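Local coordinates for protein chloroplastic group IIB intron splicing facilitator CRS2, chloroplastic (Zea mays, PDB 1RYB) that promotes the splicing of group IIB introns in chloroplasts in complexes with CAF1 or CAF2, and lacks peptidyl-tRNA hydrolase activity despite belonging to that enzyme family, at residues 77-81 / 82-86; 155-158 / 159-163. All blocks are in the same frame, centred on the assembly; numbering follows the deposited sequence.

How the interactions relate
Both contacts are local turns leading into helices of a single peptidyl-tRNA hydrolase-type domain built round a mixed sheet. Interaction 1 comes first along the chain, where strand 70-77 gives way to helix 84-94; interaction 2 follows the later strand 145-149, at the start of the short helix 159-163. Their centres lie 22 Å apart and their nearest atoms about 7 Å, so they do not touch. The region of H35, the proton acceptor inferred from related enzymes, connects them: M81 of interaction 1 packs on H35, and L163 of interaction 2 touches it too. Both therefore probably border the region that corresponds to the active site of the hydrolases.

Interaction 1: residues 77-81 / 82-86; sequences PQSYM and NYSGE
Y83 N donates to Y80 O at 2.9 Å and S84 N to M81 O at 3.2 Å, two successive backbone bonds that turn the chain from the end of strand 70-77 into helix 84-94. In this strand-to-helix connection of the peptidyl-tRNA hydrolase fold, Y80 O is gripped twice: S79 OG donates to it at 2.9 Å from the face of the carbonyl plane opposite to that used by Y83 N. The S79 hydroxyl is set for this by a chi1 of 52°, which places OG between its own backbone N and carbonyl carbon. A valine here would probably leave Y80 O without its second donor and the turn less firmly fixed. S79 also meets Y83, whose CD2 brings the ring edge to 3.4 Å from S79 O, and Y80 CB also comes to that edge, 4.2 Å from the same CD2. Over one face of that ring sits N82 CB, 3.9 Å above the plane and displaced toward the rim. The amide oxygen of N82 accepts a hydrogen bond from N128; Y80, N82 and N128 correspond to positions that bind tRNA in related enzymes, and may do so here. On the buried side, M81 bends at chi2 and chi3, its SD lying 4.0 Å from S84 OG, and its side chain packs against H35, the proton acceptor by similarity. M81 O, like Y80 O, takes two donors, but both belong to S84 and arrive from the same face: besides the backbone N, S84 OG donates to it at 2.7 Å.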
ATOM      1  N   PRO A  77       8.877  -0.669  -1.132  1.00 10.74           N
ATOM      2  CA  PRO A  77      10.092  -0.062  -0.645  1.00  7.62           C
ATOM      3  C   PRO A  77      10.756  -1.013   0.349  1.00  7.90           C
ATOM      4  O   PRO A  77      10.102  -1.728   1.138  1.00 11.06           O
ATOM      5  CB  PRO A  77       9.639   1.188   0.138  1.00 11.27           C
ATOM      6  CG  PRO A  77       8.232   1.487  -0.392  1.00 11.91           C
ATOM      7  CD  PRO A  77       7.703   0.117  -0.792  1.00 11.20           C
ATOM      8  N   GLN A  78      12.061  -1.081   0.238  1.00 11.68           N
ATOM      9  CA  GLN A  78      12.868  -1.896   1.108  1.00 12.92           C
ATOM     10  C   GLN A  78      13.753  -0.995   1.993  1.00 19.62           C
ATOM     11  O   GLN A  78      14.918  -1.285   2.206  1.00 20.26           O
ATOM     12  CB  GLN A  78      13.774  -2.848   0.291  1.00 13.39           C
ATOM     13  CG  GLN A  78      12.938  -3.632  -0.747  1.00 12.81           C
ATOM     14  CD  GLN A  78      11.973  -4.608  -0.116  1.00 13.71           C
ATOM     15  OE1 GLN A  78      10.773  -4.684  -0.526  1.00 14.42           O
ATOM     16  NE2 GLN A  78      12.494  -5.398   0.824  1.00  9.05           N
ATOM     17  N   SER A  79      13.166   0.081   2.470  1.00 10.92           N
ATOM     18  CA  SER A  79      13.890   1.093   3.226  1.00 15.70           C
ATOM     19  C   SER A  79      13.635   1.048   4.742  1.00 14.92           C
ATOM     20  O   SER A  79      14.205   1.794   5.518  1.00 14.31           O
ATOM     21  CB  SER A  79      13.264   2.376   2.712  1.00 15.70           C
ATOM     22  OG  SER A  79      11.828   2.282   2.817  1.00 15.43           O
ATOM     23  N   TYR A  80      12.722   0.186   5.131  1.00 11.23           N
ATOM     24  CA  TYR A  80      12.044   0.164   6.435  1.00 15.75           C
ATOM     25  C   TYR A  80      10.903   1.137   6.353  1.00 13.76           C
ATOM     26  O   TYR A  80      10.987   2.164   5.616  1.00 10.78           O
ATOM     27  CB  TYR A  80      12.921   0.490   7.663  1.00 16.89           C
ATOM     28  CG  TYR A  80      13.858  -0.661   7.931  1.00 15.28           C
ATOM     29  CD1 TYR A  80      15.156  -0.629   7.438  1.00 22.60           C
ATOM     30  CD2 TYR A  80      13.447  -1.768   8.670  1.00 14.28           C
ATOM     31  CE1 TYR A  80      16.040  -1.671   7.748  1.00 16.09           C
ATOM     32  CE2 TYR A  80      14.289  -2.848   8.928  1.00 19.75           C
ATOM     33  CZ  TYR A  80      15.579  -2.809   8.416  1.00 19.33           C
ATOM     34  OH  TYR A  80      16.416  -3.873   8.710  1.00 29.83           O
ATOM     35  N   MET A  81       9.858   0.824   7.100  1.00 11.41           N
ATOM     36  CA  MET A  81       8.592   1.610   7.071  1.00 16.83           C
ATOM     37  C   MET A  81       8.758   3.148   7.217  1.00 13.16           C
ATOM     38  O   MET A  81       8.204   3.933   6.484  1.00 12.45           O
ATOM     39  CB  MET A  81       7.675   1.086   8.183  1.00 12.87           C
ATOM     40  CG  MET A  81       6.307   1.718   8.163  1.00 12.20           C
ATOM     41  SD  MET A  81       5.435   1.396   6.626  1.00 12.80           S
ATOM     42  CE  MET A  81       4.676  -0.206   7.038  1.00 14.81           C
ATOM     43  N   ASN A  82       9.651   3.537   8.117  1.00 19.20           N
ATOM     44  CA  ASN A  82       9.853   4.904   8.460  1.00 14.44           C
ATOM     45  C   ASN A  82      10.487   5.660   7.360  1.00 20.42           C
ATOM     46  O   ASN A  82      10.509   6.902   7.415  1.00 21.19           O
ATOM     47  CB  ASN A  82      10.810   5.026   9.696  1.00 13.57           C
ATOM     48  CG  ASN A  82      10.094   4.732  10.993  1.00 26.33           C
ATOM     49  OD1 ASN A  82       8.882   4.588  11.008  1.00 21.42           O
ATOM     50  ND2 ASN A  82      10.864   4.697  12.104  1.00 28.96           N
ATOM     51  N   TYR A  83      11.121   4.955   6.401  1.00 13.68           N
ATOM     52  CA  TYR A  83      11.785   5.696   5.308  1.00  9.34           C
ATOM     53  C   TYR A  83      11.149   5.443   3.925  1.00 14.68           C
ATOM     54  O   TYR A  83      11.789   5.655   2.867  1.00 13.53           O
ATOM     55  CB  TYR A  83      13.283   5.354   5.282  1.00 12.17           C
ATOM     56  CG  TYR A  83      13.862   5.588   6.620  1.00 13.83           C
ATOM     57  CD1 TYR A  83      14.178   6.878   7.052  1.00 17.62           C
ATOM     58  CD2 TYR A  83      14.122   4.528   7.480  1.00 20.09           C
ATOM     59  CE1 TYR A  83      14.662   7.086   8.354  1.00 36.83           C
ATOM     60  CE2 TYR A  83      14.629   4.717   8.770  1.00 22.94           C
ATOM     61  CZ  TYR A  83      14.920   6.007   9.208  1.00 44.59           C
ATOM     62  OH  TYR A  83      15.502   6.195  10.460  1.00 23.87           O
ATOM     63  N   SER A  84       9.856   5.056   3.933  1.00 12.54           N
ATOM     64  CA  SER A  84       9.153   4.748   2.736  1.00 11.52           C
ATOM     65  C   SER A  84       9.213   5.899   1.713  1.00 12.35           C
ATOM     66  O   SER A  84       9.240   5.673   0.498  1.00 12.62           O
ATOM     67  CB  SER A  84       7.702   4.384   3.060  1.00  9.29           C
ATOM     68  OG  SER A  84       7.651   3.217   3.896  1.00 11.42           O
ATOM     69  N   GLY A  85       9.151   7.140   2.174  1.00 14.16           N
ATOM     70  CA  GLY A  85       9.111   8.262   1.259  1.00 12.04           C
ATOM     71  C   GLY A  85      10.416   8.419   0.516  1.00 13.98           C
ATOM     72  O   GLY A  85      10.455   8.893  -0.672  1.00 13.52           O
ATOM     73  N   GLU A  86      11.470   8.040   1.197  1.00 12.01           N
ATOM     74  CA  GLU A  86      12.784   8.083   0.600  1.00 13.28           C
ATOM     75  C   GLU A  86      12.852   7.248  -0.631  1.00 16.71           C
ATOM     76  O   GLU A  86      13.649   7.536  -1.498  1.00 14.56           O
ATOM     77  CB  GLU A  86      13.916   7.644   1.590  1.00 19.48           C
ATOM     78  CG  GLU A  86      14.022   8.710   2.700  1.00 15.76           C
ATOM     79  CD  GLU A  86      15.144   8.496   3.667  1.00 23.01           C
ATOM     80  OE1 GLU A  86      15.172   9.066   4.708  1.00 24.70           O
ATOM     81  OE2 GLU A  86      15.960   7.523   3.378  1.00 19.76           O
TER

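Interaction 2: residues 155-158 / 159-163; sequences GKMD and PRAFL
D158 caps the first turn of helix 159-163, its carboxylate accepting from the backbone N-H of A161 in a classic N-cap on the surface of the peptidyl-tRNA hydrolase domain. The side chain can be followed outward. CB passes A161 CB at 3.8 Å, and CG lies against the start of the P159 ring, near its N and CD. Because CG stands anti to the backbone N (chi1 174°), the carboxylate folds forward over the beginning of the helix, and its two oxygens then divide. OD2 rests close to P159 CD, the ring carbon next to nitrogen, with the two side chains crossing at about a right angle. OD1 reaches farther, to A161 N at 3.0 Å; the donor stands above the carboxylate plane, 43° out of it, and the N-H...O angle is 139°. The same oxygen meets R160 CB at 3.2 Å. The outer part of R160 is poorly ordered; as modelled, its NE lies 6.0 Å from D158 OD1, not in contact, so any attraction between the opposite charges would be weak.

The D158 backbone completes the helix start, its carbonyl oxygen accepting from F162 N at 2.9 Å, almost in line with the carbonyl bond. The thioether end of M157 lies against this turn at A161 and F162. M157 is stretched out past CG, bringing SD obliquely to the F162 ring, 4.2 Å from CD1. The ring continues inward onto P153 and P154, joining the helix to the preceding loop, while F162 O is held by R34. At the tip of M157, CE lies 4.0 Å from A161 CB and 3.8 Å from F162 CA.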
ATOM      1  N   GLY A 155      -6.907  -5.776  24.026  1.00 28.87           N
ATOM      2  CA  GLY A 155      -6.667  -5.365  25.403  1.00 28.67           C
ATOM      3  C   GLY A 155      -5.566  -4.301  25.578  1.00 21.95           C
ATOM      4  O   GLY A 155      -5.609  -3.189  25.016  1.00 27.30           O
ATOM      5  N   LYS A 156      -4.519  -4.664  26.351  1.00 31.82           N
ATOM      6  CA  LYS A 156      -3.417  -3.736  26.570  1.00 26.59           C
ATOM      7  C   LYS A 156      -2.160  -4.079  25.744  1.00 60.61           C
ATOM      8  O   LYS A 156      -1.148  -3.376  25.796  1.00 42.13           O
ATOM      9  CB  LYS A 156      -3.077  -3.577  28.033  1.00 50.51           C
ATOM     10  CG  LYS A 156      -4.302  -3.247  28.869  1.00 40.52           C
ATOM     11  CD  LYS A 156      -4.876  -1.897  28.573  1.00100.00           C
ATOM     12  CE  LYS A 156      -6.392  -1.858  28.761  1.00100.00           C
ATOM     13  NZ  LYS A 156      -6.964  -0.519  28.520  1.00100.00           N
ATOM     14  N   MET A 157      -2.234  -5.146  24.956  1.00 25.89           N
ATOM     15  CA  MET A 157      -1.094  -5.487  24.141  1.00 26.78           C
ATOM     16  C   MET A 157      -0.433  -4.242  23.587  1.00 21.04           C
ATOM     17  O   MET A 157      -1.099  -3.299  23.145  1.00 23.00           O
ATOM     18  CB  MET A 157      -1.551  -6.339  22.961  1.00 23.18           C
ATOM     19  CG  MET A 157      -0.444  -6.617  21.998  1.00 20.95           C
ATOM     20  SD  MET A 157      -0.917  -7.944  20.886  1.00 23.70           S
ATOM     21  CE  MET A 157       0.716  -8.446  20.189  1.00 20.09           C
ATOM     22  N   ASP A 158       0.877  -4.252  23.597  1.00 32.73           N
ATOM     23  CA  ASP A 158       1.713  -3.138  23.085  1.00 22.03           C
ATOM     24  C   ASP A 158       1.407  -2.923  21.583  1.00 48.82           C
ATOM     25  O   ASP A 158       1.535  -3.862  20.791  1.00 28.36           O
ATOM     26  CB  ASP A 158       3.272  -3.445  23.261  1.00 28.41           C
ATOM     27  CG  ASP A 158       4.186  -2.409  22.625  1.00 30.82           C
ATOM     28  OD1 ASP A 158       4.945  -2.619  21.672  1.00 27.86           O
ATOM     29  OD2 ASP A 158       3.982  -1.244  23.130  1.00 31.66           O
ATOM     30  N   PRO A 159       1.073  -1.670  21.198  1.00 30.47           N
ATOM     31  CA  PRO A 159       0.709  -1.310  19.794  1.00 32.18           C
ATOM     32  C   PRO A 159       1.747  -1.759  18.762  1.00 23.03           C
ATOM     33  O   PRO A 159       1.417  -2.397  17.734  1.00 21.25           O
ATOM     34  CB  PRO A 159       0.568   0.210  19.771  1.00 24.87           C
ATOM     35  CG  PRO A 159       1.073   0.734  21.117  1.00 28.33           C
ATOM     36  CD  PRO A 159       1.254  -0.449  22.035  1.00 33.16           C
ATOM     37  N   ARG A 160       2.998  -1.432  19.084  1.00 18.80           N
ATOM     38  CA  ARG A 160       4.163  -1.794  18.312  1.00 19.21           C
ATOM     39  C   ARG A 160       4.297  -3.267  18.104  1.00 27.46           C
ATOM     40  O   ARG A 160       4.550  -3.731  17.013  1.00 25.81           O
ATOM     41  CB  ARG A 160       5.476  -1.202  18.842  1.00 26.27           C
ATOM     42  CG  ARG A 160       6.611  -1.536  17.856  1.00 47.88           C
ATOM     43  CD  ARG A 160       8.003  -1.231  18.406  1.00100.00           C
ATOM     44  NE  ARG A 160       9.095  -1.552  17.468  1.00100.00           N
ATOM     45  CZ  ARG A 160      10.389  -1.075  17.520  1.00100.00           C
ATOM     46  NH1 ARG A 160      10.823  -0.205  18.465  1.00100.00           N
ATOM     47  NH2 ARG A 160      11.276  -1.455  16.555  1.00100.00           N
ATOM     48  N   ALA A 161       4.105  -4.019  19.167  1.00 21.07           N
ATOM     49  CA  ALA A 161       4.187  -5.434  19.095  1.00 22.58           C
ATOM     50  C   ALA A 161       3.112  -5.968  18.175  1.00 14.46           C
ATOM     51  O   ALA A 161       3.295  -6.937  17.462  1.00 19.97           O
ATOM     52  CB  ALA A 161       3.880  -5.999  20.494  1.00 22.59           C
ATOM     53  N   PHE A 162       1.955  -5.363  18.291  1.00 17.74           N
ATOM     54  CA  PHE A 162       0.813  -5.755  17.528  1.00 21.07           C
ATOM     55  C   PHE A 162       1.098  -5.590  16.039  1.00 12.86           C
ATOM     56  O   PHE A 162       0.747  -6.432  15.231  1.00 16.28           O
ATOM     57  CB  PHE A 162      -0.353  -4.855  17.960  1.00 22.10           C
ATOM     58  CG  PHE A 162      -1.608  -5.050  17.195  1.00 20.30           C
ATOM     59  CD1 PHE A 162      -2.329  -6.239  17.285  1.00 19.22           C
ATOM     60  CD2 PHE A 162      -2.089  -4.023  16.377  1.00 22.19           C
ATOM     61  CE1 PHE A 162      -3.513  -6.461  16.577  1.00 22.97           C
ATOM     62  CE2 PHE A 162      -3.277  -4.211  15.670  1.00 22.45           C
ATOM     63  CZ  PHE A 162      -3.975  -5.426  15.771  1.00 30.43           C
ATOM     64  N   LEU A 163       1.783  -4.540  15.694  1.00 16.86           N
ATOM     65  CA  LEU A 163       2.072  -4.325  14.269  1.00 16.60           C
ATOM     66  C   LEU A 163       2.979  -5.322  13.727  1.00 12.27           C
ATOM     67  O   LEU A 163       2.977  -5.614  12.521  1.00 13.39           O
ATOM     68  CB  LEU A 163       2.689  -2.953  13.982  1.00 11.94           C
ATOM     69  CG  LEU A 163       1.793  -1.758  14.286  1.00 13.64           C
ATOM     70  CD1 LEU A 163       2.637  -0.446  14.172  1.00 17.57           C
ATOM     71  CD2 LEU A 163       0.573  -1.697  13.355  1.00 14.05           C
TER